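Local coordinates for replicase polyprotein 1a (Avian infectious bronchitis virus, PDB 3LD1) that is of unknown precise function but represents part of nsp2, one of the mature proteins cut from the coronavirus replicase polyprotein, at residues A[4-9]-A[60-65]; A[18-23]-A[50-55]; A[291-296]-A[339-344]. The protein carries 3 engineered substitutions. All blocks are in the same frame, centred on the assembly; numbering follows the deposited sequence.

Interaction 1. Residues A[4-9]-A[60-65]; sequences VILVSK and LLKGVD
I5 and V7 flank the L61 side chain on the inner face of two parallel strands, 4-8 and 57-64, the central pair of a four-stranded mixed sheet. L61 sets its CG beside its own backbone N (chi1 -43°), and its CD2 branch lies 3.9 Å from I5 CB and also 3.9 Å from V7 CG1. This is the closely covered side: helix 82-89 covers I5 and L61 through F89, while F40 and L44 of helix 30-46 cover L61 and V7. Branched apolar side chains suit a place where a strand is shut under helices. Farther along this face G63 has no side chain, which leaves room for K9 to lay its CG against the glycine backbone.

Five backbone hydrogen bonds join the strands, weaving to and fro as parallel pairing requires. V7 N reaches K62 O at 2.7 Å. The last bond, K9 N to V64 O at 2.8 Å, is almost straight (178° at the hydrogen).

The other face, with V4, L6, S8, L60, K62 and V64, has less cover, and its residues are partly exposed to solvent. It still holds one close local contact: L6 and K62 run side by side, L6 CD2 3.5 Å from K62 CD, so the lysine spends its methylenes on the leucine while its amino end leads away. S8 turns its hydroxyl to D10. At the strand ends K9 crosses D65, its CD 3.3 Å from D65 OD1, yet K9 NZ stays 4.3 Å from D65 OD2. The charges are thus near but form no salt bridge, which implies that backbone bonds and apolar contacts carry the pairing, while K9 and D65 may still attract each other at longer range.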
loop_
_atom_site.group_PDB
_atom_site.type_symbol
_atom_site.label_atom_id
_atom_site.label_comp_id
_atom_site.label_asym_id
_atom_site.label_seq_id
_atom_site.Cartn_x
_atom_site.Cartn_y
_atom_site.Cartn_z
ATOM N N VAL A 4 18.734 32.116 -16.137
ATOM C CA VAL A 4 18.691 31.119 -15.086
ATOM C C VAL A 4 17.991 31.790 -13.882
ATOM O O VAL A 4 18.511 32.758 -13.328
ATOM C CB VAL A 4 20.116 30.586 -14.762
ATOM C CG1 VAL A 4 20.032 29.332 -13.924
ATOM C CG2 VAL A 4 20.886 30.301 -16.066
ATOM N N ILE A 5 16.787 31.317 -13.530
ATOM C CA ILE A 5 16.050 31.897 -12.407
ATOM C C ILE A 5 16.661 31.412 -11.076
ATOM O O ILE A 5 16.673 30.225 -10.781
ATOM C CB ILE A 5 14.499 31.664 -12.530
ATOM C CG1 ILE A 5 13.972 32.376 -13.793
ATOM C CG2 ILE A 5 13.736 32.138 -11.248
ATOM C CD1 ILE A 5 14.010 31.504 -15.007
ATOM N N LEU A 6 17.174 32.350 -10.290
ATOM C CA LEU A 6 17.727 31.988 -9.003
ATOM C C LEU A 6 16.657 31.871 -7.884
ATOM O O LEU A 6 16.064 32.870 -7.495
ATOM C CB LEU A 6 18.853 32.950 -8.590
ATOM C CG LEU A 6 19.951 33.212 -9.665
ATOM C CD1 LEU A 6 20.834 34.350 -9.095
ATOM C CD2 LEU A 6 20.778 31.916 -10.112
ATOM N N VAL A 7 16.398 30.665 -7.367
ATOM C CA VAL A 7 15.345 30.576 -6.396
ATOM C C VAL A 7 15.845 30.145 -5.054
ATOM O O VAL A 7 16.417 29.061 -4.886
ATOM C CB VAL A 7 14.022 29.885 -6.879
ATOM C CG1 VAL A 7 14.143 29.259 -8.258
ATOM C CG2 VAL A 7 13.524 28.976 -5.876
ATOM N N SER A 8 15.663 31.082 -4.130
ATOM C CA SER A 8 16.002 30.934 -2.768
ATOM C C SER A 8 15.573 29.583 -2.170
ATOM O O SER A 8 14.394 29.228 -2.135
ATOM C CB SER A 8 15.351 32.054 -2.041
ATOM O OG SER A 8 16.145 32.322 -0.962
ATOM N N LYS A 9 16.570 28.836 -1.736
ATOM C CA LYS A 9 16.409 27.508 -1.164
ATOM C C LYS A 9 15.410 27.474 -0.013
ATOM O O LYS A 9 14.730 26.443 0.168
ATOM C CB LYS A 9 17.779 26.931 -0.704
ATOM C CG LYS A 9 18.670 26.400 -1.840
ATOM C CD LYS A 9 20.170 26.321 -1.485
ATOM C CE LYS A 9 20.748 24.983 -1.912
ATOM N NZ LYS A 9 22.092 25.284 -2.215
ATOM N N LEU A 60 15.110 27.513 -16.823
ATOM C CA LEU A 60 16.178 26.968 -16.024
ATOM C C LEU A 60 16.112 27.618 -14.630
ATOM O O LEU A 60 15.948 28.868 -14.539
ATOM C CB LEU A 60 17.517 27.281 -16.676
ATOM C CG LEU A 60 17.672 27.096 -18.196
ATOM C CD1 LEU A 60 19.137 27.465 -18.563
ATOM C CD2 LEU A 60 17.230 25.694 -18.744
ATOM N N LEU A 61 16.262 26.784 -13.578
ATOM C CA LEU A 61 16.310 27.256 -12.181
ATOM C C LEU A 61 17.606 26.892 -11.498
ATOM O O LEU A 61 18.296 25.996 -11.906
ATOM C CB LEU A 61 15.119 26.742 -11.344
ATOM C CG LEU A 61 13.702 26.750 -11.945
ATOM C CD1 LEU A 61 12.790 25.706 -11.343
ATOM C CD2 LEU A 61 13.074 28.079 -11.848
ATOM N N LYS A 62 17.882 27.597 -10.425
ATOM C CA LYS A 62 19.013 27.362 -9.571
ATOM C C LYS A 62 18.721 27.796 -8.100
ATOM O O LYS A 62 18.493 28.994 -7.817
ATOM C CB LYS A 62 20.165 28.194 -10.085
ATOM C CG LYS A 62 21.498 27.780 -9.516
ATOM C CD LYS A 62 22.503 28.891 -9.644
ATOM C CE LYS A 62 23.852 28.354 -9.438
ATOM N NZ LYS A 62 24.267 27.919 -10.790
ATOM N N GLY A 63 18.734 26.831 -7.177
ATOM C CA GLY A 63 18.498 27.157 -5.792
ATOM C C GLY A 63 19.694 27.892 -5.246
ATOM O O GLY A 63 20.844 27.503 -5.512
ATOM N N VAL A 64 19.452 28.956 -4.482
ATOM C CA VAL A 64 20.568 29.623 -3.814
ATOM C C VAL A 64 20.278 30.007 -2.387
ATOM O O VAL A 64 19.143 29.922 -1.904
ATOM C CB VAL A 64 20.995 30.894 -4.538
ATOM C CG1 VAL A 64 21.444 30.573 -5.993
ATOM C CG2 VAL A 64 19.847 31.962 -4.455
ATOM N N ASP A 65 21.341 30.421 -1.709
ATOM C CA ASP A 65 21.214 30.984 -0.374
ATOM C C ASP A 65 21.632 32.434 -0.553
ATOM O O ASP A 65 20.935 33.191 -1.219
ATOM C CB ASP A 65 22.087 30.235 0.658
ATOM C CG ASP A 65 21.604 28.786 0.956
ATOM O OD1 ASP A 65 20.378 28.477 0.989
ATOM O OD2 ASP A 65 22.480 27.935 1.204
#

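Interaction 2. Residues A[18-23]-A[50-55]; sequences ALFFYT and FKFETV
With CG swung trans to the backbone N in both F52 (chi1 -178°) and L19 (chi1 171°), the phenyl ring leaves edge strand 50-54 and meets the leucine at the C-terminal end of helix 13-20. The helix runs out there into a type I beta turn, F20 to T23, and F52 is wedged against that turn. L19 CD1 comes obliquely to within 4.0 Å of F52 CE2, while T23 crosses the ring at about a right angle, its CB 3.9 Å from F52 CE1.

The rim of the F52 ring is turned to the end of the helix. F20 O lies in the ring plane, 3.7 Å from F52 CZ, and L19 O is near that plane too. Both carbonyls already accept backbone bonds, from T23 N and Y22 N respectively, and the slightly positive aromatic C-H edge probably adds a weak attraction. A phenylalanine suits this place because it fills apolar volume without needing a polar partner. F40 of helix 30-46 meets the rings of both F20 and F52, which extends the aromatic core behind them.

Beyond the ring the chains meet more directly, in a single backbone bridge between T23 and T54. Y22 CB rests against T54 CB at 3.9 Å, and both residues take their polar ends elsewhere: Y22 OH bonds to G90 O, and T54 OG1 to the C56-G57 backbone. V55 drapes its methyls round the Y22 carbonyl, and V55 N donates to Y22 O at 2.9 Å, approaching nearly along the C=O axis, although the bond is bent to 138° at the hydrogen.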
loop_
_atom_site.group_PDB
_atom_site.type_symbol
_atom_site.label_atom_id
_atom_site.label_comp_id
_atom_site.label_asym_id
_atom_site.label_seq_id
_atom_site.Cartn_x
_atom_site.Cartn_y
_atom_site.Cartn_z
ATOM N N ALA A 18 3.494 27.081 -5.414
ATOM C CA ALA A 18 3.015 27.824 -6.592
ATOM C C ALA A 18 4.035 27.710 -7.699
ATOM O O ALA A 18 3.649 27.527 -8.841
ATOM C CB ALA A 18 2.742 29.235 -6.299
ATOM N N LEU A 19 5.326 27.861 -7.371
ATOM C CA LEU A 19 6.398 27.700 -8.381
ATOM C C LEU A 19 6.203 26.317 -8.997
ATOM O O LEU A 19 5.846 26.207 -10.150
ATOM C CB LEU A 19 7.764 27.781 -7.746
ATOM C CG LEU A 19 8.996 27.425 -8.598
ATOM C CD1 LEU A 19 9.056 28.257 -9.887
ATOM C CD2 LEU A 19 10.279 27.606 -7.740
ATOM N N PHE A 20 6.349 25.249 -8.220
ATOM C CA PHE A 20 6.193 23.910 -8.808
ATOM C C PHE A 20 4.902 23.707 -9.662
ATOM O O PHE A 20 4.873 22.948 -10.634
ATOM C CB PHE A 20 6.262 22.788 -7.738
ATOM C CG PHE A 20 6.217 21.366 -8.347
ATOM C CD1 PHE A 20 7.332 20.849 -9.023
ATOM C CD2 PHE A 20 5.046 20.589 -8.268
ATOM C CE1 PHE A 20 7.268 19.543 -9.585
ATOM C CE2 PHE A 20 4.968 19.281 -8.785
ATOM C CZ PHE A 20 6.048 18.751 -9.473
ATOM N N PHE A 21 3.821 24.371 -9.296
ATOM C CA PHE A 21 2.593 24.117 -10.009
ATOM C C PHE A 21 2.503 24.691 -11.430
ATOM O O PHE A 21 1.420 24.682 -12.049
ATOM C CB PHE A 21 1.473 24.636 -9.154
ATOM C CG PHE A 21 1.162 23.755 -8.017
ATOM C CD1 PHE A 21 1.548 22.401 -8.050
ATOM C CD2 PHE A 21 0.404 24.235 -6.921
ATOM C CE1 PHE A 21 1.227 21.558 -6.957
ATOM C CE2 PHE A 21 0.097 23.398 -5.816
ATOM C CZ PHE A 21 0.505 22.080 -5.840
ATOM N N TYR A 22 3.618 25.214 -11.946
ATOM C CA TYR A 22 3.701 25.600 -13.356
ATOM C C TYR A 22 4.040 24.411 -14.212
ATOM O O TYR A 22 4.005 24.525 -15.434
ATOM C CB TYR A 22 4.777 26.656 -13.577
ATOM C CG TYR A 22 4.307 28.040 -13.293
ATOM C CD1 TYR A 22 4.109 28.967 -14.361
ATOM C CD2 TYR A 22 4.085 28.474 -11.953
ATOM C CE1 TYR A 22 3.642 30.325 -14.086
ATOM C CE2 TYR A 22 3.644 29.805 -11.685
ATOM C CZ TYR A 22 3.413 30.694 -12.788
ATOM O OH TYR A 22 2.982 31.923 -12.587
ATOM N N THR A 23 4.377 23.282 -13.571
ATOM C CA THR A 23 4.880 22.086 -14.245
ATOM C C THR A 23 3.923 21.621 -15.351
ATOM O O THR A 23 2.682 21.837 -15.261
ATOM C CB THR A 23 5.098 20.924 -13.266
ATOM O OG1 THR A 23 5.826 19.884 -13.938
ATOM C CG2 THR A 23 3.753 20.383 -12.771
ATOM N N PHE A 50 19.373 23.523 -13.193
ATOM C CA PHE A 50 18.667 22.374 -13.716
ATOM C C PHE A 50 17.423 22.899 -14.430
ATOM O O PHE A 50 17.027 24.074 -14.259
ATOM C CB PHE A 50 18.267 21.446 -12.587
ATOM C CG PHE A 50 17.141 21.978 -11.693
ATOM C CD1 PHE A 50 17.422 22.840 -10.602
ATOM C CD2 PHE A 50 15.822 21.577 -11.901
ATOM C CE1 PHE A 50 16.372 23.339 -9.736
ATOM C CE2 PHE A 50 14.742 22.051 -11.076
ATOM C CZ PHE A 50 15.005 22.927 -9.987
ATOM N N LYS A 51 16.803 22.034 -15.220
ATOM C CA LYS A 51 15.737 22.431 -16.090
ATOM C C LYS A 51 14.364 22.303 -15.450
ATOM O O LYS A 51 14.149 21.419 -14.648
ATOM C CB LYS A 51 15.717 21.495 -17.279
ATOM C CG LYS A 51 16.823 21.759 -18.330
ATOM C CD LYS A 51 16.609 20.720 -19.509
ATOM C CE LYS A 51 17.865 20.605 -20.375
ATOM N NZ LYS A 51 17.350 20.709 -21.768
ATOM N N PHE A 52 13.401 23.111 -15.883
ATOM C CA PHE A 52 12.057 22.979 -15.413
ATOM C C PHE A 52 11.078 23.145 -16.583
ATOM O O PHE A 52 10.796 24.238 -17.031
ATOM C CB PHE A 52 11.875 23.983 -14.275
ATOM C CG PHE A 52 10.523 23.963 -13.606
ATOM C CD1 PHE A 52 9.790 22.768 -13.442
ATOM C CD2 PHE A 52 9.968 25.185 -13.126
ATOM C CE1 PHE A 52 8.488 22.778 -12.792
ATOM C CE2 PHE A 52 8.668 25.211 -12.504
ATOM C CZ PHE A 52 7.939 24.002 -12.329
ATOM N N GLU A 53 10.622 22.034 -17.128
ATOM C CA GLU A 53 9.555 22.045 -18.071
ATOM C C GLU A 53 8.221 22.659 -17.533
ATOM O O GLU A 53 7.457 21.979 -16.840
ATOM C CB GLU A 53 9.361 20.609 -18.623
ATOM C CG GLU A 53 9.869 20.482 -20.019
ATOM C CD GLU A 53 9.291 21.638 -20.956
ATOM O OE1 GLU A 53 8.028 21.833 -21.051
ATOM O OE2 GLU A 53 10.109 22.387 -21.577
ATOM N N THR A 54 7.903 23.908 -17.876
ATOM C CA THR A 54 6.621 24.453 -17.456
ATOM C C THR A 54 5.548 24.482 -18.550
ATOM O O THR A 54 5.780 24.028 -19.649
ATOM C CB THR A 54 6.767 25.879 -16.884
ATOM O OG1 THR A 54 6.677 26.847 -17.945
ATOM C CG2 THR A 54 8.101 26.063 -16.169
ATOM N N VAL A 55 4.378 25.052 -18.234
ATOM C CA VAL A 55 3.260 25.267 -19.197
ATOM C C VAL A 55 3.410 26.638 -19.901
ATOM O O VAL A 55 2.509 27.089 -20.658
ATOM C CB VAL A 55 1.806 25.197 -18.549
ATOM C CG1 VAL A 55 1.547 23.898 -17.886
ATOM C CG2 VAL A 55 1.549 26.313 -17.552
#

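Interaction 3. Residues A[291-296]-A[339-344]; sequences TQVVVR and APLSGN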
loop_
_atom_site.group_PDB
_atom_site.type_symbol
_atom_site.label_atom_id
_atom_site.label_comp_id
_atom_site.label_asym_id
_atom_site.label_seq_id
_atom_site.Cartn_x
_atom_site.Cartn_y
_atom_site.Cartn_z
ATOM N N THR A 291 4.075 -25.870 -3.823
ATOM C CA THR A 291 4.796 -26.672 -4.779
ATOM C C THR A 291 3.789 -27.344 -5.675
ATOM O O THR A 291 2.842 -27.962 -5.208
ATOM C CB THR A 291 5.742 -27.660 -4.048
ATOM O OG1 THR A 291 6.742 -26.895 -3.334
ATOM C CG2 THR A 291 6.498 -28.584 -5.056
ATOM N N GLN A 292 3.967 -27.167 -6.968
ATOM C CA GLN A 292 3.195 -27.896 -7.967
ATOM C C GLN A 292 3.691 -29.365 -7.887
ATOM O O GLN A 292 4.890 -29.613 -7.982
ATOM C CB GLN A 292 3.503 -27.276 -9.332
ATOM C CG GLN A 292 2.857 -27.935 -10.519
ATOM C CD GLN A 292 1.335 -27.713 -10.508
ATOM O OE1 GLN A 292 0.853 -26.647 -10.081
ATOM N NE2 GLN A 292 0.569 -28.748 -10.908
ATOM N N VAL A 293 2.770 -30.318 -7.701
ATOM C CA VAL A 293 3.101 -31.710 -7.528
ATOM C C VAL A 293 2.304 -32.631 -8.491
ATOM O O VAL A 293 1.360 -32.149 -9.163
ATOM C CB VAL A 293 2.771 -32.159 -6.128
ATOM C CG1 VAL A 293 3.739 -31.500 -5.063
ATOM C CG2 VAL A 293 1.244 -31.960 -5.868
ATOM N N VAL A 294 2.690 -33.933 -8.528
ATOM C CA VAL A 294 1.903 -34.992 -9.161
ATOM C C VAL A 294 1.306 -35.985 -8.194
ATOM O O VAL A 294 2.005 -36.544 -7.381
ATOM C CB VAL A 294 2.789 -35.866 -10.083
ATOM C CG1 VAL A 294 1.970 -37.023 -10.704
ATOM C CG2 VAL A 294 3.565 -34.989 -11.146
ATOM N N VAL A 295 0.032 -36.304 -8.333
ATOM C CA VAL A 295 -0.557 -37.189 -7.398
ATOM C C VAL A 295 -0.765 -38.441 -8.151
ATOM O O VAL A 295 -1.645 -38.484 -9.000
ATOM C CB VAL A 295 -1.959 -36.618 -6.937
ATOM C CG1 VAL A 295 -2.559 -37.361 -5.724
ATOM C CG2 VAL A 295 -1.845 -35.170 -6.577
ATOM N N ARG A 296 -0.012 -39.494 -7.836
ATOM C CA ARG A 296 -0.114 -40.785 -8.624
ATOM C C ARG A 296 -1.410 -41.470 -8.403
ATOM O O ARG A 296 -1.898 -42.103 -9.338
ATOM C CB ARG A 296 1.003 -41.801 -8.307
ATOM C CG ARG A 296 2.394 -41.308 -8.702
ATOM C CD ARG A 296 3.394 -41.420 -7.551
ATOM N NE ARG A 296 4.751 -41.153 -8.006
ATOM C CZ ARG A 296 5.655 -42.091 -8.344
ATOM N NH1 ARG A 296 5.355 -43.397 -8.277
ATOM N NH2 ARG A 296 6.874 -41.717 -8.741
ATOM N N ALA A 339 1.193 -33.201 3.498
ATOM C CA ALA A 339 1.057 -31.760 3.316
ATOM C C ALA A 339 -0.343 -31.354 2.877
ATOM O O ALA A 339 -1.131 -32.210 2.334
ATOM C CB ALA A 339 2.086 -31.239 2.348
ATOM N N PRO A 340 -0.701 -30.067 3.150
ATOM C CA PRO A 340 -2.035 -29.620 2.649
ATOM C C PRO A 340 -2.047 -29.611 1.140
ATOM O O PRO A 340 -1.032 -29.343 0.553
ATOM C CB PRO A 340 -2.251 -28.247 3.299
ATOM C CG PRO A 340 -1.187 -28.154 4.410
ATOM C CD PRO A 340 -0.016 -29.032 3.927
ATOM N N LEU A 341 -3.153 -29.982 0.528
ATOM C CA LEU A 341 -3.237 -30.054 -0.926
ATOM C C LEU A 341 -4.444 -29.338 -1.463
ATOM O O LEU A 341 -5.539 -29.500 -0.906
ATOM C CB LEU A 341 -3.364 -31.539 -1.340
ATOM C CG LEU A 341 -3.380 -32.051 -2.805
ATOM C CD1 LEU A 341 -2.131 -31.646 -3.593
ATOM C CD2 LEU A 341 -3.644 -33.615 -2.989
ATOM N N SER A 342 -4.278 -28.626 -2.588
ATOM C CA SER A 342 -5.407 -28.055 -3.335
ATOM C C SER A 342 -5.188 -28.410 -4.799
ATOM O O SER A 342 -4.177 -27.963 -5.386
ATOM C CB SER A 342 -5.365 -26.556 -3.130
ATOM O OG SER A 342 -6.158 -25.886 -4.081
ATOM N N GLY A 343 -6.075 -29.234 -5.397
ATOM C CA GLY A 343 -5.869 -29.687 -6.795
ATOM C C GLY A 343 -4.507 -30.396 -6.807
ATOM O O GLY A 343 -4.337 -31.411 -6.118
ATOM N N ASN A 344 -3.518 -29.814 -7.516
ATOM C CA ASN A 344 -2.163 -30.335 -7.731
ATOM C C ASN A 344 -1.171 -29.355 -7.149
ATOM O O ASN A 344 -0.032 -29.205 -7.582
ATOM C CB ASN A 344 -1.853 -30.531 -9.220
ATOM C CG ASN A 344 -2.487 -31.826 -9.833
ATOM O OD1 ASN A 344 -2.895 -31.847 -10.982
ATOM N ND2 ASN A 344 -2.533 -32.876 -9.083
#
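V293 N donates to N344 O at 3.0 Å in a nearly straight bond (171° at the hydrogen), just where strand 291-298 breaks at V293 and the chain has turned beyond strand 335-342. This continues the antiparallel register that pairs T291 with A346, so N344 serves as the lead-in to strand 345-355. G343, with its positive phi of 58°, makes the turn before it; glycine adopts that backbone readily.

Around the bond the side chains divide by character. V293 and L341 are the buried pair, V293 CG2 meeting L341 CD1 at 4.1 Å. The more exposed V295 lies beside them, its CG2 4.3 Å from L341 CD2, so the two valines each take one branch of the leucine. Y328 of strand 325-332 packs on both V293 and L341 and adds to this small apolar patch.

N344 lies toward solvent. Its ND2 comes 3.5 Å from V295 CG2, which brings an amide against a methyl. Q292 bends at its second torsion, so that its amide folds back over N344 and NE2 lies 3.4 Å from N344 CB. The side chains cross obliquely and their amide planes stand 77° apart, close to perpendicular, without bonding to each other. Q292 NE2 is equally near N344 O, but its angle is too poor for a hydrogen bond.

Two polar residues suit an exposed edge, where solvent could probably satisfy their amides, while V293 and L341 suit the buried side. The contact therefore joins one directed backbone bond to the packing of N344 and a few apolar touches; the amide neighbours give proximity rather than directed bonding.

In the fold
Interactions 1 and 2 belong to one small sheet and its helices: strands 57-64 and 50-54 are neighbours in it, L61 N probably bonds to F50 O, and L61 CD1 packs on F52 CD2. Interaction 1 supplies the central parallel pairing, with one buried and one partly open face, whereas interaction 2 is mostly buried and joins a helix end to the edge strand through aromatic packing and a single backbone bond. Interaction 3 lies about 64 Å from interaction 1 between centres, in the C-terminal beta region. It too has only one backbone bond, but exposed amides replace the aromatic core, and it lies where the chain passes from strand 335-342 into strand 345-355, which pairs with 291-298.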